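Local atomic coordinates of extracellular protein containing a SCP domain (Bacillus anthracis, PDB entry 4IFA), a protein that is of unknown function but is extracellular, carries an SCP (CAP-superfamily) domain and is regarded as a vaccine candidate possibly linked to virulence. Residues A[64-69]-A[82-87]; A[166-171]-A[178-183]; A[248-253]-A[333-338]. All blocks are in the same frame, centred on the assembly; numbering follows the deposited sequence.

Overall arrangement
From the N terminus, interaction 1 comes first: it closes a short loop in which the chain leaves helix 59-66, runs through strand 71-74 and returns along strand 80-84. Interaction 2 pairs strands 164-171 and 176-183 as a hairpin, farther along the same seven-stranded antiparallel sheet of the N-terminal part; the centres of the two contacts lie about 19 Å apart. Interaction 3 spans the longest loop, with 79 residues between its segments, and fastens helix 244-260 to strand 331-338 in the SCP part, about 27 Å from interaction 2, centre to centre. The three follow one another along the chain, with neither nesting nor crossing.

Interaction 1: A[64-69]-A[82-87]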
loop_
_atom_site.group_PDB
_atom_site.type_symbol
_atom_site.label_atom_id
_atom_site.label_comp_id
_atom_site.label_asym_id
_atom_site.label_seq_id
_atom_site.Cartn_x
_atom_site.Cartn_y
_atom_site.Cartn_z
ATOM N N ALA A 64 17.909 -15.903 -2.075
ATOM C CA ALA A 64 19.316 -15.836 -1.668
ATOM C C ALA A 64 19.742 -14.543 -0.995
ATOM O O ALA A 64 20.506 -14.571 -0.027
ATOM C CB ALA A 64 20.218 -16.055 -2.897
ATOM N N LYS A 65 19.260 -13.420 -1.530
ATOM C CA LYS A 65 19.660 -12.081 -1.094
ATOM C C LYS A 65 18.830 -11.564 0.089
ATOM O O LYS A 65 19.371 -10.880 0.964
ATOM C CB LYS A 65 19.550 -11.098 -2.276
ATOM C CG LYS A 65 20.375 -11.397 -3.546
ATOM C CD LYS A 65 21.800 -11.047 -3.415
ATOM C CE LYS A 65 22.649 -11.544 -4.609
ATOM N NZ LYS A 65 22.323 -10.943 -5.939
ATOM N N TRP A 66 17.524 -11.856 0.093
ATOM C CA TRP A 66 16.590 -11.392 1.150
ATOM C C TRP A 66 16.159 -12.409 2.204
ATOM O O TRP A 66 15.587 -12.033 3.236
ATOM C CB TRP A 66 15.322 -10.757 0.509
ATOM C CG TRP A 66 15.219 -9.277 0.707
ATOM C CD1 TRP A 66 14.514 -8.639 1.680
ATOM C CD2 TRP A 66 15.870 -8.252 -0.064
ATOM N NE1 TRP A 66 14.687 -7.312 1.573
ATOM C CE2 TRP A 66 15.495 -7.020 0.507
ATOM C CE3 TRP A 66 16.700 -8.247 -1.190
ATOM C CZ2 TRP A 66 15.958 -5.790 0.024
ATOM C CZ3 TRP A 66 17.143 -7.021 -1.680
ATOM C CH2 TRP A 66 16.758 -5.822 -1.086
ATOM N N GLY A 67 16.406 -13.698 1.969
ATOM C CA GLY A 67 15.950 -14.767 2.864
ATOM C C GLY A 67 14.481 -15.114 2.623
ATOM O O GLY A 67 13.854 -14.589 1.696
ATOM N N GLU A 68 13.922 -15.991 3.444
ATOM C CA GLU A 68 12.535 -16.391 3.308
ATOM C C GLU A 68 11.650 -15.235 3.759
ATOM O O GLU A 68 11.940 -14.590 4.775
ATOM C CB GLU A 68 12.206 -17.639 4.147
ATOM C CG GLU A 68 12.749 -18.976 3.628
ATOM C CD GLU A 68 12.010 -19.539 2.398
ATOM O OE1 GLU A 68 10.943 -19.016 1.995
ATOM O OE2 GLU A 68 12.510 -20.552 1.828
ATOM N N PRO A 69 10.591 -14.932 2.979
ATOM C CA PRO A 69 9.664 -13.915 3.416
ATOM C C PRO A 69 8.867 -14.383 4.640
ATOM O O PRO A 69 8.794 -15.587 4.925
ATOM C CB PRO A 69 8.722 -13.774 2.220
ATOM C CG PRO A 69 8.737 -15.074 1.553
ATOM C CD PRO A 69 10.096 -15.661 1.793
ATOM N N TRP A 82 5.523 -11.486 -1.626
ATOM C CA TRP A 82 6.470 -12.047 -0.660
ATOM C C TRP A 82 6.710 -10.865 0.288
ATOM O O TRP A 82 7.373 -9.868 -0.091
ATOM C CB TRP A 82 7.769 -12.472 -1.345
ATOM C CG TRP A 82 7.730 -13.717 -2.168
ATOM C CD1 TRP A 82 6.682 -14.219 -2.878
ATOM C CD2 TRP A 82 8.851 -14.544 -2.448
ATOM N NE1 TRP A 82 7.080 -15.370 -3.549
ATOM C CE2 TRP A 82 8.407 -15.592 -3.293
ATOM C CE3 TRP A 82 10.192 -14.517 -2.048
ATOM C CZ2 TRP A 82 9.267 -16.603 -3.756
ATOM C CZ3 TRP A 82 11.036 -15.538 -2.483
ATOM C CH2 TRP A 82 10.580 -16.547 -3.352
ATOM N N VAL A 83 6.256 -10.972 1.530
ATOM C CA VAL A 83 6.258 -9.844 2.457
ATOM C C VAL A 83 7.352 -9.992 3.501
ATOM O O VAL A 83 7.424 -10.999 4.193
ATOM C CB VAL A 83 4.912 -9.790 3.196
ATOM C CG1 VAL A 83 4.847 -8.622 4.155
ATOM C CG2 VAL A 83 3.784 -9.658 2.177
ATOM N N TYR A 84 8.177 -8.959 3.634
ATOM C CA TYR A 84 9.246 -8.856 4.621
ATOM C C TYR A 84 8.870 -7.755 5.620
ATOM O O TYR A 84 9.263 -6.602 5.462
ATOM C CB TYR A 84 10.578 -8.538 3.919
ATOM C CG TYR A 84 11.022 -9.672 3.022
ATOM C CD1 TYR A 84 11.900 -10.645 3.468
ATOM C CD2 TYR A 84 10.532 -9.783 1.713
ATOM C CE1 TYR A 84 12.284 -11.724 2.651
ATOM C CE2 TYR A 84 10.895 -10.847 0.893
ATOM C CZ TYR A 84 11.792 -11.789 1.344
ATOM O OH TYR A 84 12.151 -12.840 0.516
ATOM N N ASN A 85 8.111 -8.153 6.634
ATOM C CA ASN A 85 7.547 -7.179 7.595
ATOM C C ASN A 85 8.037 -7.334 9.020
ATOM O O ASN A 85 7.511 -6.664 9.894
ATOM C CB ASN A 85 6.012 -7.304 7.619
ATOM C CG ASN A 85 5.550 -8.617 8.206
ATOM O OD1 ASN A 85 6.329 -9.565 8.262
ATOM N ND2 ASN A 85 4.295 -8.709 8.646
ATOM N N GLN A 86 9.040 -8.143 9.278
ATOM C CA GLN A 86 9.424 -8.359 10.690
ATOM C C GLN A 86 10.192 -7.202 11.334
ATOM O O GLN A 86 10.289 -7.121 12.566
ATOM C CB GLN A 86 10.078 -9.729 10.889
ATOM C CG GLN A 86 9.120 -10.918 10.556
ATOM C CD GLN A 86 7.837 -10.987 11.423
ATOM O OE1 GLN A 86 7.910 -11.137 12.653
ATOM N NE2 GLN A 86 6.661 -10.913 10.779
ATOM N N ASP A 87 10.703 -6.298 10.507
ATOM C CA ASP A 87 11.362 -5.103 10.977
ATOM C C ASP A 87 10.723 -3.966 10.217
ATOM O O ASP A 87 10.966 -3.774 9.007
ATOM C CB ASP A 87 12.866 -5.174 10.697
ATOM C CG ASP A 87 13.616 -3.925 11.140
ATOM O OD1 ASP A 87 13.009 -2.867 11.421
ATOM O OD2 ASP A 87 14.873 -4.041 11.211
#
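The phenol ring of Tyr-84 is held in a clamp between Trp-66 and Pro-69. The contact ties the end of helix 59-66 and the turn that follows to strand 80-84 of the antiparallel sheet, in the region matching the CAP-associated N-terminal family. Trp-66 sends the edge of its indole against one face of the phenol in an edge-to-face pair: the five-membered ring and the phenol have centroids 4.8 Å apart and planes at 67°. The indole carbon CD1 of Trp-66 stands over the middle of the ring and is 3.7 Å from CD1 of Tyr-84. The opposite face receives Pro-69, whose CA makes a CH-pi contact at 3.8 Å from the ring centroid of Tyr-84, displaced toward the rim. With CG of Tyr-84 anti to its carbonyl carbon (chi1 -65°), the ring is carried across into this slot and its hydroxyl arrives at the turn. There, Tyr-84 OH donates to Gly-67 O over 2.7 Å, with a C=O...donor angle of 157°, and the carbonyl oxygen lies at the ring's edge. Gly-67 is the first residue to depart from the helix, with positive phi. Pro-69 also works in a second direction: its CB is 3.9 Å from CB of Trp-82, and its CG approaches CE3 of the Trp-82 indole at 3.9 Å. The same CB of Pro-69 sits 3.6 Å from Val-83 O, fitting the proline ring against the strand backbone. Beyond the contact, Phe-94 meets Trp-66 edge-to-face and Leu-62 of the helix touches both Tyr-84 and Trp-82. The chemistry is thus one directed bond within a mainly apolar fit: the two covered faces hold the phenol's tilt, while the hydroxyl bond fixes the end of the ring and occupies the first carbonyl after the helix.

Interaction 2: A[166-171]-A[178-183]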
loop_
_atom_site.group_PDB
_atom_site.type_symbol
_atom_site.label_atom_id
_atom_site.label_comp_id
_atom_site.label_asym_id
_atom_site.label_seq_id
_atom_site.Cartn_x
_atom_site.Cartn_y
_atom_site.Cartn_z
ATOM N N ALA A 166 8.827 3.538 -11.404
ATOM C CA ALA A 166 8.750 3.736 -9.954
ATOM C C ALA A 166 7.621 4.706 -9.690
ATOM O O ALA A 166 7.630 5.813 -10.197
ATOM C CB ALA A 166 10.044 4.302 -9.362
ATOM N N GLN A 167 6.640 4.280 -8.918
ATOM C CA GLN A 167 5.549 5.141 -8.461
ATOM C C GLN A 167 5.992 5.657 -7.092
ATOM O O GLN A 167 6.247 4.875 -6.172
ATOM C CB GLN A 167 4.255 4.343 -8.335
ATOM C CG GLN A 167 2.976 5.102 -7.987
ATOM C CD GLN A 167 1.741 4.166 -7.996
ATOM O OE1 GLN A 167 1.852 2.947 -7.837
ATOM N NE2 GLN A 167 0.568 4.758 -8.127
ATOM N N LEU A 168 6.042 6.972 -6.958
ATOM C CA LEU A 168 6.603 7.631 -5.768
ATOM C C LEU A 168 5.464 8.154 -4.920
ATOM O O LEU A 168 4.853 9.163 -5.252
ATOM C CB LEU A 168 7.562 8.754 -6.181
ATOM C CG LEU A 168 8.678 8.378 -7.169
ATOM C CD1 LEU A 168 9.477 9.642 -7.554
ATOM C CD2 LEU A 168 9.590 7.330 -6.588
ATOM N N TYR A 169 5.190 7.471 -3.809
ATOM C CA TYR A 169 4.073 7.841 -2.957
ATOM C C TYR A 169 4.504 8.898 -1.945
ATOM O O TYR A 169 5.426 8.688 -1.149
ATOM C CB TYR A 169 3.515 6.625 -2.228
ATOM C CG TYR A 169 2.631 5.698 -3.037
ATOM C CD1 TYR A 169 1.366 6.103 -3.448
ATOM C CD2 TYR A 169 3.007 4.381 -3.318
ATOM C CE1 TYR A 169 0.517 5.273 -4.126
ATOM C CE2 TYR A 169 2.140 3.531 -3.984
ATOM C CZ TYR A 169 0.916 3.980 -4.385
ATOM O OH TYR A 169 -0.010 3.142 -4.994
ATOM N N PHE A 170 3.804 10.032 -1.973
ATOM C CA PHE A 170 4.047 11.144 -1.047
ATOM C C PHE A 170 2.888 11.328 -0.063
ATOM O O PHE A 170 1.739 11.027 -0.376
ATOM C CB PHE A 170 4.201 12.450 -1.818
ATOM C CG PHE A 170 5.496 12.577 -2.524
ATOM C CD1 PHE A 170 6.594 13.132 -1.884
ATOM C CD2 PHE A 170 5.657 12.089 -3.808
ATOM C CE1 PHE A 170 7.848 13.204 -2.533
ATOM C CE2 PHE A 170 6.878 12.161 -4.443
ATOM C CZ PHE A 170 7.967 12.703 -3.807
ATOM N N ASP A 171 3.236 11.860 1.099
ATOM C CA ASP A 171 2.298 12.474 2.011
ATOM C C ASP A 171 2.311 13.944 1.606
ATOM O O ASP A 171 3.300 14.639 1.843
ATOM C CB ASP A 171 2.818 12.289 3.439
ATOM C CG ASP A 171 1.943 12.969 4.462
ATOM O OD1 ASP A 171 1.318 14.014 4.153
ATOM O OD2 ASP A 171 1.817 12.412 5.581
ATOM N N VAL A 178 7.018 8.706 1.118
ATOM C CA VAL A 178 6.671 7.736 2.156
ATOM C C VAL A 178 6.644 6.285 1.635
ATOM O O VAL A 178 6.573 5.350 2.414
ATOM C CB VAL A 178 5.347 8.085 2.895
ATOM C CG1 VAL A 178 5.472 9.431 3.691
ATOM C CG2 VAL A 178 4.165 8.103 1.943
ATOM N N GLY A 179 6.684 6.100 0.321
ATOM C CA GLY A 179 6.780 4.729 -0.245
ATOM C C GLY A 179 7.172 4.765 -1.687
ATOM O O GLY A 179 7.046 5.807 -2.339
ATOM N N VAL A 180 7.691 3.625 -2.189
ATOM C CA VAL A 180 8.059 3.529 -3.603
ATOM C C VAL A 180 7.522 2.183 -4.099
ATOM O O VAL A 180 7.835 1.141 -3.524
ATOM C CB VAL A 180 9.582 3.566 -3.822
ATOM C CG1 VAL A 180 9.927 3.388 -5.291
ATOM C CG2 VAL A 180 10.169 4.909 -3.298
ATOM N N ARG A 181 6.721 2.232 -5.171
ATOM C CA ARG A 181 6.233 1.023 -5.832
ATOM C C ARG A 181 6.915 0.873 -7.172
ATOM O O ARG A 181 6.607 1.586 -8.099
ATOM C CB ARG A 181 4.696 1.026 -5.991
ATOM C CG ARG A 181 4.152 -0.291 -6.493
ATOM C CD ARG A 181 2.785 -0.121 -7.120
ATOM N NE ARG A 181 1.716 0.352 -6.235
ATOM C CZ ARG A 181 0.840 -0.399 -5.569
ATOM N NH1 ARG A 181 0.916 -1.700 -5.559
ATOM N NH2 ARG A 181 -0.122 0.187 -4.862
ATOM N N TYR A 182 7.819 -0.108 -7.295
ATOM C CA TYR A 182 8.470 -0.401 -8.538
ATOM C C TYR A 182 7.584 -1.373 -9.314
ATOM O O TYR A 182 7.011 -2.276 -8.709
ATOM C CB TYR A 182 9.802 -1.098 -8.304
ATOM C CG TYR A 182 10.805 -0.231 -7.555
ATOM C CD1 TYR A 182 11.340 0.893 -8.144
ATOM C CD2 TYR A 182 11.252 -0.573 -6.282
ATOM C CE1 TYR A 182 12.271 1.698 -7.470
ATOM C CE2 TYR A 182 12.184 0.185 -5.625
ATOM C CZ TYR A 182 12.716 1.307 -6.215
ATOM O OH TYR A 182 13.647 2.065 -5.530
HETATM N N MSE A 183 7.461 -1.140 -10.614
HETATM C CA MSE A 183 6.659 -2.015 -11.478
HETATM C C MSE A 183 7.264 -2.179 -12.836
HETATM O O MSE A 183 7.760 -1.211 -13.396
HETATM C CB MSE A 183 5.284 -1.379 -11.695
HETATM C CG MSE A 183 4.433 -1.228 -10.455
HETATM SE SE MSE A 183 2.705 -0.289 -10.836
HETATM C CE MSE A 183 3.436 1.482 -10.837
#
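Gln-167 and Tyr-169 pair with Arg-181 and Gly-179 in an antiparallel beta hairpin that carries a classic bulge, inside the seven-stranded sheet of the N-terminal part. Its backbone bonds form a regular ladder at one end. Gln-167 N gives its hydrogen to Arg-181 O over 2.8 Å, and Arg-181 N returns one to Gln-167 O over 2.9 Å, making a hydrogen-bonded pair; Tyr-169 N binds Gly-179 O at 2.9 Å. The bulge lies at the other end, where Val-178 and Gly-179 both face Tyr-169. Tyr-169 O therefore accepts two N-H groups, from Val-178 N at 2.8 Å and, longer, from Gly-179 N at 3.2 Å. Apolar contacts occupy the face bearing Ala-166, Leu-168, Val-180 and Tyr-182. Here the Ala-166 methyl CB rests 3.8 Å from CD1 of Tyr-182, while CD2 of Leu-168 lies alongside both methyls of Val-180, the two side chains pointing the same way. Beyond the bulge, Val-178 CG1 touches CB of Asp-171, whose carboxylate forms a salt bridge with Arg-312. Polar side chains gather on the other face. Gln-167 is extended, CG anti to the backbone N (chi1 -175°), and runs beside Arg-181 so that its OE1 takes a weak bond from Arg-181 NE at 3.1 Å. The selenomethionine Met-183 brings its CE against the same glutamine. Arg-181 NH1 forms a salt bridge with Asp-297, next to helix 298-306, and there the polar face of the hairpin meets the SCP part. The guanidinium and phenol planes stand 63° apart, and Tyr-169 OH lies at the edge of the guanidinium, in its plane: Arg-181 NH2 points an N-H almost straight at Tyr-169 OH, 3.0 Å away.

Interaction 3: A[248-253]-A[333-338]; sequences DVAIGH and TQNFIR
The hydroxyl OG1 of Thr-333 lies between strand and helix, hydrogen-bonded to Ser-254 OG and 4.1 Å from CD2 of His-253, at the edge of that imidazole. Ser-254 OG is also weakly bonded to Ala-250 O, so the serine hydroxyl links the threonine to a helix carbonyl. The first torsion of Thr-333 puts OG1 beside the backbone N (chi1 -61°) and CG2 anti to that N. The hydroxyl thereby faces His-253, while CG2 packs 3.8 Å from CB of Ala-250. That small methyl of Ala-250 also comes within 3.7 Å of Thr-333 O and 4.2 Å of CG of Asn-335, which lets the helix lie close to the strand: the axes of the two segments approach to 7.8 Å. The side chains of Val-249 and Asn-335 cross at about a right angle. His-253, CG anti to its backbone N, crosses Thr-333 similarly, and its NE2 is satisfied by Ser-264 O. The contact joins helix 244-260 to one face of the mixed sheet of the SCP domain, consistent with the alpha-beta-alpha sandwich of CAP-superfamily domains. Strand 331-338 is bonded on one side to strand 322-328 and on the other to strand 286-293, whose Glu-289 touches both His-253 and Thr-333, while helix 273-279 covers Val-249 and Asn-335 through Leu-277 and Leu-273.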
loop_
_atom_site.group_PDB
_atom_site.type_symbol
_atom_site.label_atom_id
_atom_site.label_comp_id
_atom_site.label_asym_id
_atom_site.label_seq_id
_atom_site.Cartn_x
_atom_site.Cartn_y
_atom_site.Cartn_z
ATOM N N ASP A 248 -13.458 -8.676 11.700
ATOM C CA ASP A 248 -14.666 -9.358 11.191
ATOM C C ASP A 248 -15.815 -8.375 10.963
ATOM O O ASP A 248 -16.552 -8.471 9.951
ATOM C CB ASP A 248 -15.098 -10.454 12.168
ATOM C CG ASP A 248 -14.096 -11.573 12.289
ATOM O OD1 ASP A 248 -13.254 -11.754 11.393
ATOM O OD2 ASP A 248 -14.186 -12.305 13.292
ATOM N N VAL A 249 -15.968 -7.411 11.871
ATOM C CA VAL A 249 -16.976 -6.343 11.697
ATOM C C VAL A 249 -16.670 -5.515 10.447
ATOM O O VAL A 249 -17.566 -5.272 9.630
ATOM C CB VAL A 249 -17.095 -5.453 12.934
ATOM C CG1 VAL A 249 -17.905 -4.206 12.658
ATOM C CG2 VAL A 249 -17.680 -6.271 14.128
ATOM N N ALA A 250 -15.411 -5.123 10.273
ATOM C CA ALA A 250 -14.987 -4.352 9.115
ATOM C C ALA A 250 -15.239 -5.098 7.789
ATOM O O ALA A 250 -15.678 -4.484 6.823
ATOM C CB ALA A 250 -13.542 -3.976 9.257
ATOM N N ILE A 251 -14.968 -6.402 7.745
ATOM C CA ILE A 251 -15.231 -7.212 6.553
ATOM C C ILE A 251 -16.729 -7.167 6.208
ATOM O O ILE A 251 -17.125 -6.998 5.053
ATOM C CB ILE A 251 -14.844 -8.662 6.743
ATOM C CG1 ILE A 251 -13.330 -8.841 6.887
ATOM C CG2 ILE A 251 -15.321 -9.524 5.575
ATOM C CD1 ILE A 251 -12.924 -10.272 7.245
ATOM N N GLY A 252 -17.564 -7.321 7.234
ATOM C CA GLY A 252 -19.014 -7.245 7.021
ATOM C C GLY A 252 -19.469 -5.920 6.430
ATOM O O GLY A 252 -20.356 -5.871 5.579
ATOM N N HIS A 253 -18.859 -4.826 6.863
ATOM C CA HIS A 253 -19.204 -3.514 6.322
ATOM C C HIS A 253 -18.775 -3.381 4.866
ATOM O O HIS A 253 -19.522 -2.854 4.022
ATOM C CB HIS A 253 -18.668 -2.401 7.201
ATOM C CG HIS A 253 -19.201 -1.066 6.827
ATOM N ND1 HIS A 253 -20.553 -0.801 6.790
ATOM C CD2 HIS A 253 -18.589 0.048 6.375
ATOM C CE1 HIS A 253 -20.740 0.436 6.382
ATOM N NE2 HIS A 253 -19.570 0.981 6.136
ATOM N N THR A 333 -12.040 -1.323 4.589
ATOM C CA THR A 333 -12.496 -0.679 5.806
ATOM C C THR A 333 -11.523 -0.876 6.954
ATOM O O THR A 333 -11.151 -1.999 7.267
ATOM C CB THR A 333 -13.869 -1.270 6.245
ATOM O OG1 THR A 333 -14.853 -1.036 5.227
ATOM C CG2 THR A 333 -14.393 -0.673 7.540
ATOM N N GLN A 334 -11.141 0.235 7.578
ATOM C CA GLN A 334 -10.414 0.222 8.848
ATOM C C GLN A 334 -11.396 0.551 9.946
ATOM O O GLN A 334 -12.094 1.578 9.864
ATOM C CB GLN A 334 -9.327 1.297 8.887
ATOM C CG GLN A 334 -8.126 1.054 8.009
ATOM C CD GLN A 334 -7.134 2.207 8.043
ATOM O OE1 GLN A 334 -7.514 3.379 7.969
ATOM N NE2 GLN A 334 -5.833 1.886 8.179
ATOM N N ASN A 335 -11.400 -0.260 11.008
ATOM C CA ASN A 335 -12.131 0.059 12.228
ATOM C C ASN A 335 -11.101 0.139 13.359
ATOM O O ASN A 335 -10.428 -0.831 13.719
ATOM C CB ASN A 335 -13.271 -0.915 12.535
ATOM C CG ASN A 335 -14.494 -0.716 11.652
ATOM O OD1 ASN A 335 -14.591 0.246 10.826
ATOM N ND2 ASN A 335 -15.441 -1.626 11.800
ATOM N N PHE A 336 -10.970 1.343 13.913
ATOM C CA PHE A 336 -10.046 1.651 14.988
ATOM C C PHE A 336 -10.824 1.597 16.292
ATOM O O PHE A 336 -11.975 2.042 16.357
ATOM C CB PHE A 336 -9.503 3.095 14.840
ATOM C CG PHE A 336 -8.700 3.363 13.599
ATOM C CD1 PHE A 336 -7.320 3.281 13.646
ATOM C CD2 PHE A 336 -9.316 3.724 12.411
ATOM C CE1 PHE A 336 -6.565 3.537 12.524
ATOM C CE2 PHE A 336 -8.571 3.953 11.268
ATOM C CZ PHE A 336 -7.190 3.864 11.341
ATOM N N ILE A 337 -10.198 1.079 17.347
ATOM C CA ILE A 337 -10.814 1.057 18.673
ATOM C C ILE A 337 -9.832 1.424 19.764
ATOM O O ILE A 337 -8.610 1.411 19.588
ATOM C CB ILE A 337 -11.444 -0.308 19.044
ATOM C CG1 ILE A 337 -10.391 -1.429 19.003
ATOM C CG2 ILE A 337 -12.611 -0.654 18.050
ATOM C CD1 ILE A 337 -10.905 -2.742 19.635
ATOM N N ARG A 338 -10.411 1.848 20.879
ATOM C CA ARG A 338 -9.699 2.062 22.116
ATOM C C ARG A 338 -10.295 1.112 23.128
ATOM O O ARG A 338 -11.518 1.100 23.336
ATOM C CB ARG A 338 -9.844 3.494 22.673
ATOM C CG ARG A 338 -9.123 3.677 24.005
ATOM C CD ARG A 338 -9.298 5.087 24.532
ATOM N NE ARG A 338 -8.652 5.287 25.818
ATOM C CZ ARG A 338 -7.394 5.666 26.009
ATOM N NH1 ARG A 338 -6.579 5.858 24.969
ATOM N NH2 ARG A 338 -6.944 5.828 27.245
#